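Local coordinates for intracellular growth locus, subunit C (Francisella tularensis subsp. tularensis, PDB 2QWU), which is of unconfirmed biochemical function but, encoded on a pathogenicity island, probably supports bacterial growth inside host cells as part of a type VI-like secretion system, at residues S77-P85 against G201-A209; R100-L111 against A153-P162. The protein carries 2 engineered substitutions. One frame throughout, in Å; residues are numbered along the deposited sequence. Where two conformers were deposited one is given.

Interaction 1. Residues S77-P85 against G201-A209; sequences SITPGSINP and GVAKIGYIA
Gly-81 and Tyr-207 each donate a backbone N-H across this contact, where the hairpin loop after strand 71-79 meets the chain leaving strand 200-204. Gly-81 N bonds to Ile-205 O at 3.0 Å, approaching from above the carbonyl plane, 44° out of it. The return bond, Tyr-207 N to Ile-83 O, is shorter at 2.7 Å and nearly straight, with 172° at the hydrogen. Between the two bonds, Gly-206 brings its CA to 3.5 Å from Gly-81 O; the near-linear C-H path marks a CA-H...O contact. Having no side chain, Gly-206 also fits close against Ile-83 O and the Pro-85 ring.

The apolar part centres on Ile-205. Its CG2 meets Ile-78 CG2 at 3.9 Å, while its CG1 lies between the backbone N and the carbonyl carbon (chi1 64°), a setting that carries CD1 to the ring of Pro-85. The same ring places its CB 3.3 Å from Ile-205 O, and Leu-190 of strand 189-193 also touches Ile-205 and Ile-78.

A water mediates the third kind of link, at the exposed residues Ser-82 and Lys-204. It donates to Ser-82 O at 2.9 Å and accepts from Lys-204 NZ at 2.7 Å, although the placing of the lysine end is less certain.

Two main-chain bonds thus set the alignment of the post-strand chain against the hairpin loop. Ile-205 supplies much of the packing, contributing both a bond acceptor and an apolar side chain packed on Ile-78 and Pro-85.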
loop_
_atom_site.group_PDB
_atom_site.type_symbol
_atom_site.label_atom_id
_atom_site.label_comp_id
_atom_site.label_asym_id
_atom_site.label_seq_id
_atom_site.Cartn_x
_atom_site.Cartn_y
_atom_site.Cartn_z
ATOM N N SER A 77 4.602 -3.343 6.193
ATOM C CA SER A 77 5.563 -3.460 7.293
ATOM C C SER A 77 6.907 -2.951 6.796
ATOM O O SER A 77 7.398 -3.319 5.724
ATOM C CB SER A 77 5.626 -4.920 7.772
ATOM O OG SER A 77 6.651 -5.092 8.752
ATOM N N ILE A 78 7.464 -2.008 7.523
ATOM C CA ILE A 78 8.745 -1.460 7.174
ATOM C C ILE A 78 9.680 -1.528 8.373
ATOM O O ILE A 78 9.391 -0.962 9.447
ATOM C CB ILE A 78 8.639 0.012 6.761
ATOM C CG1 ILE A 78 7.602 0.164 5.651
ATOM C CG2 ILE A 78 10.044 0.510 6.357
ATOM C CD1 ILE A 78 7.274 1.586 5.351
ATOM N N THR A 79 10.774 -2.248 8.208
ATOM C CA THR A 79 11.774 -2.323 9.278
ATOM C C THR A 79 12.970 -1.501 8.814
ATOM O O THR A 79 13.642 -1.881 7.848
ATOM C CB THR A 79 12.159 -3.749 9.523
ATOM O OG1 THR A 79 10.972 -4.450 9.902
ATOM C CG2 THR A 79 13.217 -3.845 10.660
ATOM N N PRO A 80 13.208 -0.359 9.487
ATOM C CA PRO A 80 14.304 0.538 9.147
ATOM C C PRO A 80 15.618 -0.205 9.073
ATOM O O PRO A 80 15.843 -1.188 9.799
ATOM C CB PRO A 80 14.273 1.562 10.262
ATOM C CG PRO A 80 12.780 1.686 10.559
ATOM C CD PRO A 80 12.387 0.208 10.583
ATOM N N GLY A 81 16.488 0.251 8.191
ATOM C CA GLY A 81 17.766 -0.420 8.097
ATOM C C GLY A 81 18.864 0.608 8.069
ATOM O O GLY A 81 18.588 1.772 7.717
ATOM N N SER A 82 20.086 0.202 8.437
ATOM C CA SER A 82 21.233 1.128 8.412
ATOM C C SER A 82 21.477 1.579 6.960
ATOM O O SER A 82 21.763 2.760 6.686
ATOM C CB SER A 82 22.495 0.444 9.002
ATOM O OG SER A 82 22.727 -0.822 8.386
ATOM N N ILE A 83 21.358 0.646 6.033
ATOM C CA ILE A 83 21.478 0.987 4.646
ATOM C C ILE A 83 20.102 0.968 3.950
ATOM O O ILE A 83 19.618 2.004 3.492
ATOM C CB ILE A 83 22.428 0.058 3.875
ATOM C CG1 ILE A 83 23.837 0.097 4.492
ATOM C CG2 ILE A 83 22.561 0.595 2.466
ATOM C CD1 ILE A 83 24.839 -0.717 3.707
ATOM N N ASN A 84 19.486 -0.201 3.831
ATOM C CA ASN A 84 18.186 -0.258 3.173
ATOM C C ASN A 84 17.208 -0.957 4.104
ATOM O O ASN A 84 17.596 -1.849 4.879
ATOM C CB ASN A 84 18.262 -1.040 1.844
ATOM C CG ASN A 84 19.305 -0.479 0.871
ATOM O OD1 ASN A 84 19.487 0.739 0.736
ATOM N ND2 ASN A 84 19.977 -1.364 0.187
ATOM N N PRO A 85 15.928 -0.566 4.047
ATOM C CA PRO A 85 14.906 -1.192 4.904
ATOM C C PRO A 85 14.456 -2.520 4.340
ATOM O O PRO A 85 14.836 -2.869 3.228
ATOM C CB PRO A 85 13.771 -0.191 4.860
ATOM C CG PRO A 85 13.882 0.349 3.444
ATOM C CD PRO A 85 15.381 0.612 3.341
ATOM N N GLY A 201 5.364 13.478 11.520
ATOM C CA GLY A 201 6.765 13.222 11.671
ATOM C C GLY A 201 7.310 12.637 10.407
ATOM O O GLY A 201 6.622 12.531 9.398
ATOM N N VAL A 202 8.580 12.266 10.485
ATOM C CA VAL A 202 9.279 11.664 9.358
ATOM C C VAL A 202 9.969 10.424 9.881
ATOM O O VAL A 202 10.817 10.512 10.786
ATOM C CB VAL A 202 10.337 12.636 8.800
ATOM C CG1 VAL A 202 11.208 11.905 7.713
ATOM C CG2 VAL A 202 9.633 13.875 8.234
ATOM N N ALA A 203 9.634 9.272 9.322
ATOM C CA ALA A 203 10.259 8.054 9.747
ATOM C C ALA A 203 11.472 7.810 8.856
ATOM O O ALA A 203 11.321 7.667 7.646
ATOM C CB ALA A 203 9.311 6.944 9.588
ATOM N N LYS A 204 12.663 7.765 9.446
ATOM C CA LYS A 204 13.879 7.472 8.689
ATOM C C LYS A 204 13.884 5.952 8.502
ATOM O O LYS A 204 13.757 5.176 9.481
ATOM C CB LYS A 204 15.113 7.946 9.489
ATOM C CG LYS A 204 16.477 7.613 8.882
ATOM C CD LYS A 204 16.742 8.193 7.475
ATOM C CE LYS A 204 18.270 8.307 7.265
ATOM N NZ LYS A 204 19.008 7.200 8.008
ATOM N N ILE A 205 13.995 5.512 7.262
ATOM C CA ILE A 205 13.959 4.068 6.992
ATOM C C ILE A 205 15.208 3.526 6.365
ATOM O O ILE A 205 15.383 2.327 6.322
ATOM C CB ILE A 205 12.736 3.649 6.108
ATOM C CG1 ILE A 205 12.809 4.263 4.700
ATOM C CG2 ILE A 205 11.446 4.129 6.807
ATOM C CD1 ILE A 205 11.657 3.870 3.798
ATOM N N GLY A 206 16.079 4.412 5.880
ATOM C CA GLY A 206 17.283 3.904 5.264
ATOM C C GLY A 206 18.320 4.974 5.046
ATOM O O GLY A 206 18.167 6.087 5.480
ATOM N N TYR A 207 19.365 4.607 4.315
ATOM C CA TYR A 207 20.459 5.490 4.021
ATOM C C TYR A 207 20.041 6.625 3.102
ATOM O O TYR A 207 19.312 6.417 2.142
ATOM C CB TYR A 207 21.580 4.647 3.384
ATOM C CG TYR A 207 22.700 5.446 2.790
ATOM C CD1 TYR A 207 23.550 6.183 3.598
ATOM C CD2 TYR A 207 22.899 5.458 1.406
ATOM C CE1 TYR A 207 24.583 6.915 3.045
ATOM C CE2 TYR A 207 23.909 6.183 0.828
ATOM C CZ TYR A 207 24.760 6.909 1.648
ATOM O OH TYR A 207 25.810 7.605 1.086
ATOM N N ILE A 208 20.439 7.843 3.451
ATOM C CA ILE A 208 20.183 9.011 2.585
ATOM C C ILE A 208 21.572 9.534 2.146
ATOM O O ILE A 208 22.332 10.042 2.969
ATOM C CB ILE A 208 19.403 10.123 3.337
ATOM C CG1 ILE A 208 17.993 9.599 3.662
ATOM C CG2 ILE A 208 19.284 11.394 2.455
ATOM C CD1 ILE A 208 17.271 10.416 4.684
ATOM N N ALA A 209 21.899 9.391 0.862
ATOM C CA ALA A 209 23.215 9.823 0.351
ATOM C C ALA A 209 23.451 11.309 0.510
ATOM O O ALA A 209 22.473 12.096 0.379
ATOM C CB ALA A 209 23.367 9.430 -1.116
HETATM O O HOH W 1 20.904 5.248 7.851
#

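Interaction 2. Residues R100-L111 against A153-P162; sequences RTKIEEKVSSIL and AKAFSISIEP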
loop_
_atom_site.group_PDB
_atom_site.type_symbol
_atom_site.label_atom_id
_atom_site.label_comp_id
_atom_site.label_asym_id
_atom_site.label_seq_id
_atom_site.Cartn_x
_atom_site.Cartn_y
_atom_site.Cartn_z
ATOM N N ARG A 100 -4.362 -11.737 -13.490
ATOM C CA ARG A 100 -3.595 -12.215 -12.359
ATOM C C ARG A 100 -2.425 -13.074 -12.860
ATOM O O ARG A 100 -1.279 -12.945 -12.430
ATOM C CB ARG A 100 -4.499 -13.053 -11.464
ATOM C CG ARG A 100 -3.775 -13.995 -10.561
ATOM C CD ARG A 100 -4.646 -15.181 -10.371
ATOM N NE ARG A 100 -4.090 -16.150 -9.459
ATOM C CZ ARG A 100 -4.809 -17.118 -8.903
ATOM N NH1 ARG A 100 -6.110 -17.243 -9.178
ATOM N NH2 ARG A 100 -4.238 -17.942 -8.033
ATOM N N THR A 101 -2.733 -13.975 -13.777
ATOM C CA THR A 101 -1.715 -14.878 -14.289
ATOM C C THR A 101 -0.639 -14.106 -15.050
ATOM O O THR A 101 0.531 -14.408 -14.927
ATOM C CB THR A 101 -2.361 -15.956 -15.212
ATOM O OG1 THR A 101 -3.426 -16.598 -14.502
ATOM C CG2 THR A 101 -1.292 -17.016 -15.654
ATOM N N LYS A 102 -1.029 -13.096 -15.815
ATOM C CA LYS A 102 -0.061 -12.324 -16.565
ATOM C C LYS A 102 0.841 -11.463 -15.684
ATOM O O LYS A 102 2.030 -11.266 -15.973
ATOM C CB LYS A 102 -0.778 -11.501 -17.654
ATOM C CG LYS A 102 -1.560 -12.459 -18.616
ATOM C CD LYS A 102 -0.624 -13.505 -19.289
ATOM C CE LYS A 102 -1.131 -14.928 -19.041
ATOM N NZ LYS A 102 -0.351 -15.944 -19.816
ATOM N N ILE A 103 0.310 -10.960 -14.576
ATOM C CA ILE A 103 1.169 -10.189 -13.699
ATOM C C ILE A 103 2.166 -11.154 -13.036
ATOM O O ILE A 103 3.354 -10.876 -12.898
ATOM C CB ILE A 103 0.348 -9.464 -12.597
ATOM C CG1 ILE A 103 -0.523 -8.407 -13.261
ATOM C CG2 ILE A 103 1.274 -8.872 -11.572
ATOM C CD1 ILE A 103 -1.443 -7.681 -12.278
ATOM N N GLU A 104 1.685 -12.318 -12.637
ATOM C CA GLU A 104 2.564 -13.253 -11.961
ATOM C C GLU A 104 3.723 -13.657 -12.861
ATOM O O GLU A 104 4.893 -13.752 -12.422
ATOM C CB GLU A 104 1.790 -14.508 -11.535
ATOM C CG GLU A 104 0.765 -14.327 -10.443
ATOM C CD GLU A 104 -0.088 -15.604 -10.220
ATOM O OE1 GLU A 104 -0.246 -16.441 -11.167
ATOM O OE2 GLU A 104 -0.633 -15.769 -9.111
ATOM N N GLU A 105 3.388 -13.919 -14.120
ATOM C CA GLU A 105 4.418 -14.319 -15.099
ATOM C C GLU A 105 5.417 -13.231 -15.396
ATOM O O GLU A 105 6.592 -13.497 -15.600
ATOM C CB GLU A 105 3.755 -14.772 -16.425
ATOM C CG GLU A 105 3.072 -16.130 -16.310
ATOM C CD GLU A 105 2.313 -16.510 -17.571
ATOM O OE1 GLU A 105 2.429 -15.759 -18.579
ATOM O OE2 GLU A 105 1.586 -17.528 -17.551
ATOM N N LYS A 106 4.943 -11.996 -15.475
ATOM C CA LYS A 106 5.827 -10.876 -15.747
ATOM C C LYS A 106 6.775 -10.655 -14.572
ATOM O O LYS A 106 7.966 -10.431 -14.754
ATOM C CB LYS A 106 4.995 -9.615 -16.008
ATOM C CG LYS A 106 5.839 -8.410 -16.395
ATOM C CD LYS A 106 6.508 -8.628 -17.778
ATOM C CE LYS A 106 7.368 -7.426 -18.194
ATOM N NZ LYS A 106 6.478 -6.222 -18.398
ATOM N N VAL A 107 6.249 -10.749 -13.352
ATOM C CA VAL A 107 7.095 -10.568 -12.189
ATOM C C VAL A 107 8.199 -11.622 -12.127
ATOM O O VAL A 107 9.373 -11.285 -11.983
ATOM C CB VAL A 107 6.233 -10.573 -10.872
ATOM C CG1 VAL A 107 7.151 -10.665 -9.669
ATOM C CG2 VAL A 107 5.356 -9.315 -10.828
ATOM N N SER A 108 7.826 -12.883 -12.298
ATOM C CA SER A 108 8.751 -13.985 -12.278
ATOM C C SER A 108 9.832 -13.826 -13.363
ATOM O O SER A 108 11.012 -14.123 -13.138
ATOM C CB SER A 108 7.978 -15.304 -12.482
ATOM O OG SER A 108 8.856 -16.419 -12.344
ATOM N N SER A 109 9.439 -13.367 -14.536
ATOM C CA SER A 109 10.406 -13.196 -15.609
ATOM C C SER A 109 11.476 -12.137 -15.299
ATOM O O SER A 109 12.656 -12.285 -15.654
ATOM C CB SER A 109 9.673 -12.812 -16.878
ATOM O OG SER A 109 9.013 -13.978 -17.379
ATOM N N ILE A 110 11.053 -11.026 -14.710
ATOM C CA ILE A 110 12.019 -9.978 -14.389
ATOM C C ILE A 110 12.830 -10.393 -13.200
ATOM O O ILE A 110 14.040 -10.193 -13.152
ATOM C CB ILE A 110 11.325 -8.675 -14.102
ATOM C CG1 ILE A 110 10.560 -8.286 -15.361
ATOM C CG2 ILE A 110 12.368 -7.630 -13.676
ATOM C CD1 ILE A 110 9.516 -7.188 -15.203
ATOM N N LEU A 111 12.167 -10.993 -12.240
ATOM C CA LEU A 111 12.841 -11.467 -11.054
ATOM C C LEU A 111 13.961 -12.479 -11.356
ATOM O O LEU A 111 14.998 -12.483 -10.666
ATOM C CB LEU A 111 11.836 -12.127 -10.129
ATOM C CG LEU A 111 12.398 -12.532 -8.773
ATOM C CD1 LEU A 111 12.763 -11.269 -7.960
ATOM C CD2 LEU A 111 11.354 -13.314 -8.045
ATOM N N ALA A 153 16.363 -12.156 -5.507
ATOM C CA ALA A 153 15.388 -13.147 -5.915
ATOM C C ALA A 153 15.105 -14.108 -4.785
ATOM O O ALA A 153 13.960 -14.531 -4.577
ATOM C CB ALA A 153 15.889 -13.926 -7.135
ATOM N N LYS A 154 16.140 -14.459 -4.031
ATOM C CA LYS A 154 15.909 -15.410 -2.951
ATOM C C LYS A 154 15.054 -14.898 -1.795
ATOM O O LYS A 154 14.279 -15.662 -1.196
ATOM C CB LYS A 154 17.249 -15.934 -2.437
ATOM C CG LYS A 154 17.581 -17.281 -3.030
ATOM C CD LYS A 154 19.078 -17.458 -3.168
ATOM C CE LYS A 154 19.430 -18.812 -3.793
ATOM N NZ LYS A 154 20.911 -18.943 -3.872
ATOM N N ALA A 155 15.179 -13.612 -1.485
ATOM C CA ALA A 155 14.421 -13.020 -0.375
ATOM C C ALA A 155 12.954 -12.698 -0.762
ATOM O O ALA A 155 12.065 -12.624 0.088
ATOM C CB ALA A 155 15.118 -11.713 0.080
ATOM N N PHE A 156 12.726 -12.534 -2.052
ATOM C CA PHE A 156 11.425 -12.151 -2.590
ATOM C C PHE A 156 10.359 -13.224 -2.649
ATOM O O PHE A 156 10.644 -14.413 -2.909
ATOM C CB PHE A 156 11.650 -11.578 -3.988
ATOM C CG PHE A 156 10.422 -11.070 -4.624
ATOM C CD1 PHE A 156 10.022 -9.755 -4.412
ATOM C CD2 PHE A 156 9.695 -11.881 -5.509
ATOM C CE1 PHE A 156 8.923 -9.256 -5.088
ATOM C CE2 PHE A 156 8.578 -11.375 -6.188
ATOM C CZ PHE A 156 8.204 -10.071 -5.977
ATOM N N SER A 157 9.124 -12.824 -2.355
ATOM C CA SER A 157 7.994 -13.741 -2.414
ATOM C C SER A 157 6.755 -12.969 -2.868
ATOM O O SER A 157 6.596 -11.822 -2.496
ATOM C CB SER A 157 7.752 -14.350 -1.035
ATOM O OG SER A 157 6.711 -15.290 -1.089
ATOM N N ILE A 158 5.899 -13.568 -3.693
ATOM C CA ILE A 158 4.695 -12.881 -4.100
ATOM C C ILE A 158 3.577 -13.862 -4.259
ATOM O O ILE A 158 3.778 -15.014 -4.676
ATOM C CB ILE A 158 4.867 -12.061 -5.443
ATOM C CG1 ILE A 158 3.572 -11.263 -5.758
ATOM C CG2 ILE A 158 5.113 -13.015 -6.623
ATOM C CD1 ILE A 158 3.719 -10.244 -6.952
ATOM N N SER A 159 2.389 -13.472 -3.837
ATOM C CA SER A 159 1.256 -14.352 -4.075
ATOM C C SER A 159 0.103 -13.455 -4.478
ATOM O O SER A 159 0.029 -12.311 -4.010
ATOM C CB SER A 159 0.875 -15.135 -2.844
ATOM O OG SER A 159 0.463 -14.272 -1.795
ATOM N N ILE A 160 -0.750 -13.932 -5.387
ATOM C CA ILE A 160 -1.910 -13.132 -5.813
ATOM C C ILE A 160 -3.074 -14.073 -5.690
ATOM O O ILE A 160 -3.135 -15.123 -6.340
ATOM C CB ILE A 160 -1.816 -12.604 -7.265
ATOM C CG1 ILE A 160 -0.545 -11.775 -7.442
ATOM C CG2 ILE A 160 -3.070 -11.734 -7.582
ATOM C CD1 ILE A 160 -0.331 -11.195 -8.834
ATOM N N GLU A 161 -3.988 -13.726 -4.815
ATOM C CA GLU A 161 -5.125 -14.610 -4.553
ATOM C C GLU A 161 -6.448 -13.966 -4.800
ATOM O O GLU A 161 -6.677 -12.827 -4.354
ATOM C CB GLU A 161 -5.084 -15.041 -3.108
ATOM C CG GLU A 161 -3.837 -15.806 -2.754
ATOM C CD GLU A 161 -3.869 -16.310 -1.321
ATOM O OE1 GLU A 161 -4.765 -15.870 -0.551
ATOM O OE2 GLU A 161 -2.994 -17.137 -0.965
ATOM N N PRO A 162 -7.357 -14.671 -5.502
ATOM C CA PRO A 162 -8.669 -14.088 -5.756
ATOM C C PRO A 162 -9.519 -14.212 -4.488
ATOM O O PRO A 162 -9.292 -15.096 -3.651
ATOM C CB PRO A 162 -9.203 -14.936 -6.926
ATOM C CG PRO A 162 -8.532 -16.266 -6.723
ATOM C CD PRO A 162 -7.127 -15.853 -6.354
HETATM O O HOH W 2 0.097 -16.145 -6.618
#
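Helix 100-111 packs along strand 157-162 in an antiparallel helix-on-sheet contact, supported by apolar side chains and finished at one end by a charged pair. The axes of the segments pass 9.5 Å apart with 175° between their directions, so near alignment lets residues of one helix face, from Arg-100 through Ile-103, Glu-104 and Val-107 to Leu-111, follow the strand. Strand 157-162 itself is hydrogen-bonded to strand 173-184 of the large antiparallel sheet.

At the C-terminal end of the helix segment, Leu-111 holds CG anti to its backbone nitrogen (chi1 -174°), which brings CD2 to 3.4 Å from Phe-156 CD2. Val-107 approaches the neighbouring part of that ring, CG1 lying 3.8 Å from Phe-156 CE2, with the two side chains at about a right angle. Pro-150 and Met-118 also touch the phenylalanine.

Further along, Ile-160 pushes CD1 between Ile-103 and Glu-104, reaching Glu-104 CG at 3.7 Å. Its CG2 rests against the aliphatic part of Arg-100. Beyond this, Pro-162 lies over one guanidinium face, its CD 3.3 Å from Arg-100 NH1.

The salt bridge is intrahelical: Arg-100 NE makes a weak bond to Glu-104 OE2 at 3.5 Å, the oxygen sitting at the guanidinium edge. A water connects Glu-104 to the strand, donating to OE2 at 2.6 Å and accepting from Ile-160 N at 2.7 Å.

The chemistry implies adhesion by side-chain packing. On the strand edge turned from strand 173-184, the Ile-160 amide is satisfied by water held by Glu-104, to which Arg-100 adds its weak bond.

After its early strands the chain runs along strand 71-79 and the hairpin loop that belongs to interaction 1, then returns along strand 86-96 and enters helix 97-114. Interaction 2 closes the inner loop when 153-162 comes back beside that helix, its near end 42 residues after Leu-111. The chain continues through strands 173-184, 189-193 and 200-204 before its last residues return to the early hairpin loop, closing interaction 1 over 116 residues. Interaction 2 is therefore nested within interaction 1. Their centres lie 25 Å apart and their nearest atoms about 9 Å, without touching; both reach the large antiparallel sheet, one joining the helix to it, the other the C-terminal hairpin.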